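Local coordinates for protein phosphoglycerol transferase GacH (Streptococcus pyogenes MGAS5005, PDB 6DGM) that probably transfers sn-glycerol-1-phosphate onto the rhamnose polysaccharide of the cell wall, this piece being its metal-binding sulfatase-like domain, at residues F102-S107 with N356-I361. Sequence-based numbering, arbitrary orientation.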
loop_
_atom_site.group_PDB
_atom_site.type_symbol
_atom_site.label_atom_id
_atom_site.label_comp_id
_atom_site.label_asym_id
_atom_site.label_seq_id
_atom_site.Cartn_x
_atom_site.Cartn_y
_atom_site.Cartn_z
ATOM N N PHE A 102 -7.787 -5.266 -7.073
ATOM C CA PHE A 102 -7.417 -6.200 -8.132
ATOM C C PHE A 102 -8.409 -7.346 -8.224
ATOM O O PHE A 102 -8.694 -7.835 -9.321
ATOM C CB PHE A 102 -6.014 -6.727 -7.808
ATOM C CG PHE A 102 -5.277 -7.347 -8.967
ATOM C CD1 PHE A 102 -5.795 -7.374 -10.248
ATOM C CD2 PHE A 102 -4.019 -7.876 -8.754
ATOM C CE1 PHE A 102 -5.073 -7.931 -11.293
ATOM C CE2 PHE A 102 -3.297 -8.433 -9.792
ATOM C CZ PHE A 102 -3.821 -8.460 -11.057
ATOM N N TYR A 103 -8.958 -7.781 -7.091
ATOM C CA TYR A 103 -9.842 -8.934 -7.095
ATOM C C TYR A 103 -11.138 -8.695 -7.860
ATOM O O TYR A 103 -11.839 -9.674 -8.143
ATOM C CB TYR A 103 -10.127 -9.431 -5.670
ATOM C CG TYR A 103 -10.789 -8.476 -4.721
ATOM C CD1 TYR A 103 -12.108 -8.061 -4.917
ATOM C CD2 TYR A 103 -10.128 -8.023 -3.581
ATOM C CE1 TYR A 103 -12.718 -7.192 -4.050
ATOM C CE2 TYR A 103 -10.735 -7.167 -2.705
ATOM C CZ TYR A 103 -12.041 -6.748 -2.939
ATOM O OH TYR A 103 -12.667 -5.876 -2.074
ATOM N N ASN A 104 -11.459 -7.447 -8.202
ATOM C CA ASN A 104 -12.637 -7.154 -9.010
ATOM C C ASN A 104 -12.335 -7.044 -10.496
ATOM O O ASN A 104 -13.273 -6.990 -11.299
ATOM C CB ASN A 104 -13.329 -5.879 -8.540
ATOM C CG ASN A 104 -14.155 -6.103 -7.300
ATOM O OD1 ASN A 104 -14.526 -7.245 -6.984
ATOM N ND2 ASN A 104 -14.484 -5.010 -6.601
ATOM N N PHE A 105 -11.065 -7.052 -10.881
ATOM C CA PHE A 105 -10.733 -7.064 -12.294
ATOM C C PHE A 105 -10.691 -8.499 -12.804
ATOM O O PHE A 105 -10.714 -9.460 -12.038
ATOM C CB PHE A 105 -9.386 -6.379 -12.528
ATOM C CG PHE A 105 -9.424 -4.883 -12.364
ATOM C CD1 PHE A 105 -10.143 -4.084 -13.249
ATOM C CD2 PHE A 105 -8.757 -4.279 -11.327
ATOM C CE1 PHE A 105 -10.168 -2.711 -13.094
ATOM C CE2 PHE A 105 -8.775 -2.908 -11.172
ATOM C CZ PHE A 105 -9.472 -2.123 -12.041
ATOM N N SER A 106 -10.640 -8.631 -14.123
ATOM C CA SER A 106 -10.596 -9.945 -14.745
ATOM C C SER A 106 -9.315 -10.676 -14.367
ATOM O O SER A 106 -8.258 -10.072 -14.188
ATOM C CB SER A 106 -10.657 -9.786 -16.263
ATOM O OG SER A 106 -10.271 -10.996 -16.883
ATOM N N SER A 107 -9.413 -12.005 -14.242
ATOM C CA SER A 107 -8.225 -12.804 -13.989
ATOM C C SER A 107 -7.222 -12.733 -15.137
ATOM O O SER A 107 -6.046 -13.046 -14.932
ATOM C CB SER A 107 -8.603 -14.265 -13.739
ATOM O OG SER A 107 -9.348 -14.371 -12.540
ATOM N N ASN A 356 -21.251 -4.694 -5.034
ATOM C CA ASN A 356 -21.942 -4.300 -6.254
ATOM C C ASN A 356 -21.844 -2.795 -6.456
ATOM O O ASN A 356 -21.640 -2.327 -7.582
ATOM C CB ASN A 356 -23.388 -4.766 -6.257
ATOM C CG ASN A 356 -24.107 -4.356 -7.517
ATOM O OD1 ASN A 356 -24.794 -3.346 -7.537
ATOM N ND2 ASN A 356 -23.938 -5.133 -8.581
ATOM N N ASP A 357 -21.987 -2.017 -5.374
ATOM C CA ASP A 357 -21.752 -0.580 -5.472
ATOM C C ASP A 357 -20.346 -0.312 -6.002
ATOM O O ASP A 357 -20.152 0.473 -6.939
ATOM C CB ASP A 357 -21.898 0.090 -4.102
ATOM C CG ASP A 357 -23.321 0.096 -3.580
ATOM O OD1 ASP A 357 -24.268 -0.060 -4.373
ATOM O OD2 ASP A 357 -23.488 0.265 -2.354
ATOM N N LEU A 358 -19.343 -0.957 -5.392
ATOM C CA LEU A 358 -17.956 -0.737 -5.791
ATOM C C LEU A 358 -17.699 -1.163 -7.228
ATOM O O LEU A 358 -17.039 -0.437 -7.981
ATOM C CB LEU A 358 -17.023 -1.464 -4.824
ATOM C CG LEU A 358 -15.542 -1.361 -5.166
ATOM C CD1 LEU A 358 -15.079 0.079 -5.144
ATOM C CD2 LEU A 358 -14.701 -2.206 -4.209
ATOM N N LYS A 359 -18.206 -2.337 -7.633
ATOM C CA LYS A 359 -17.928 -2.830 -8.980
ATOM C C LYS A 359 -18.493 -1.893 -10.042
ATOM O O LYS A 359 -17.867 -1.673 -11.084
ATOM C CB LYS A 359 -18.492 -4.238 -9.155
ATOM C CG LYS A 359 -17.736 -5.319 -8.390
ATOM C CD LYS A 359 -18.465 -6.649 -8.368
ATOM C CE LYS A 359 -17.668 -7.670 -7.574
ATOM N NZ LYS A 359 -18.372 -8.961 -7.418
ATOM N N ASN A 360 -19.673 -1.325 -9.799
ATOM C CA ASN A 360 -20.235 -0.385 -10.764
ATOM C C ASN A 360 -19.361 0.856 -10.901
ATOM O O ASN A 360 -19.119 1.331 -12.020
ATOM C CB ASN A 360 -21.675 -0.036 -10.401
ATOM C CG ASN A 360 -22.667 -1.036 -10.961
ATOM O OD1 ASN A 360 -22.855 -1.117 -12.173
ATOM N ND2 ASN A 360 -23.282 -1.829 -10.088
ATOM N N ILE A 361 -18.858 1.386 -9.780
ATOM C CA ILE A 361 -17.953 2.536 -9.830
ATOM C C ILE A 361 -16.658 2.161 -10.539
ATOM O O ILE A 361 -16.146 2.897 -11.397
ATOM C CB ILE A 361 -17.678 3.048 -8.402
ATOM C CG1 ILE A 361 -18.969 3.569 -7.754
ATOM C CG2 ILE A 361 -16.559 4.114 -8.409
ATOM C CD1 ILE A 361 -19.635 4.736 -8.486
#
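The flat amide of Asn104 has the methylene chain of Lys359 over one face, the ring of its own neighbour Tyr103 under the other, and a methyl of Leu358 at its nitrogen edge. In this domain of the alkaline phosphatase superfamily, built on a mixed central sheet, the contact joins the 3-10 turn 102-104, which follows helix 89-98, to the late helix 349-365, away from the metal and ligand sites. Lys359 CG sits almost straight above Asn104 CG, 3.8 Å from it. Beyond CG the lysine chain is fully extended and crosses the asparagine side chain at about a right angle, carrying CE to 3.2 Å from Asn104 OD1. This is a close carbon-to-oxygen approach from above the amide, not a hydrogen bond, although the carbonyl dipole probably suits the neighbouring ammonium charge. On the reverse face, Tyr103 presents the CD1-CE1 edge of its ring, with CE1 3.7 Å from Asn104 CG and the ring plane nearly perpendicular to the amide. At the edge, Leu358 CD2 lies 3.7 Å from Asn104 ND2; the same leucine also packs on Pro101 and on Leu333 of helix 328-339. The amide nitrogen donates hydrogen bonds to the side-chain oxygens of Gln355 and Gln362, on the same helix, and these probably fix the amide's rotation. Asn104 CG stands anti to its carbonyl carbon (chi1 -78°), which projects the amide toward the helix. Within that helix, Asn360 ND2 and Asn360 N both donate to Asn356 O, from opposite faces of its carbonyl plane, the side-chain bond measuring 3.0 Å.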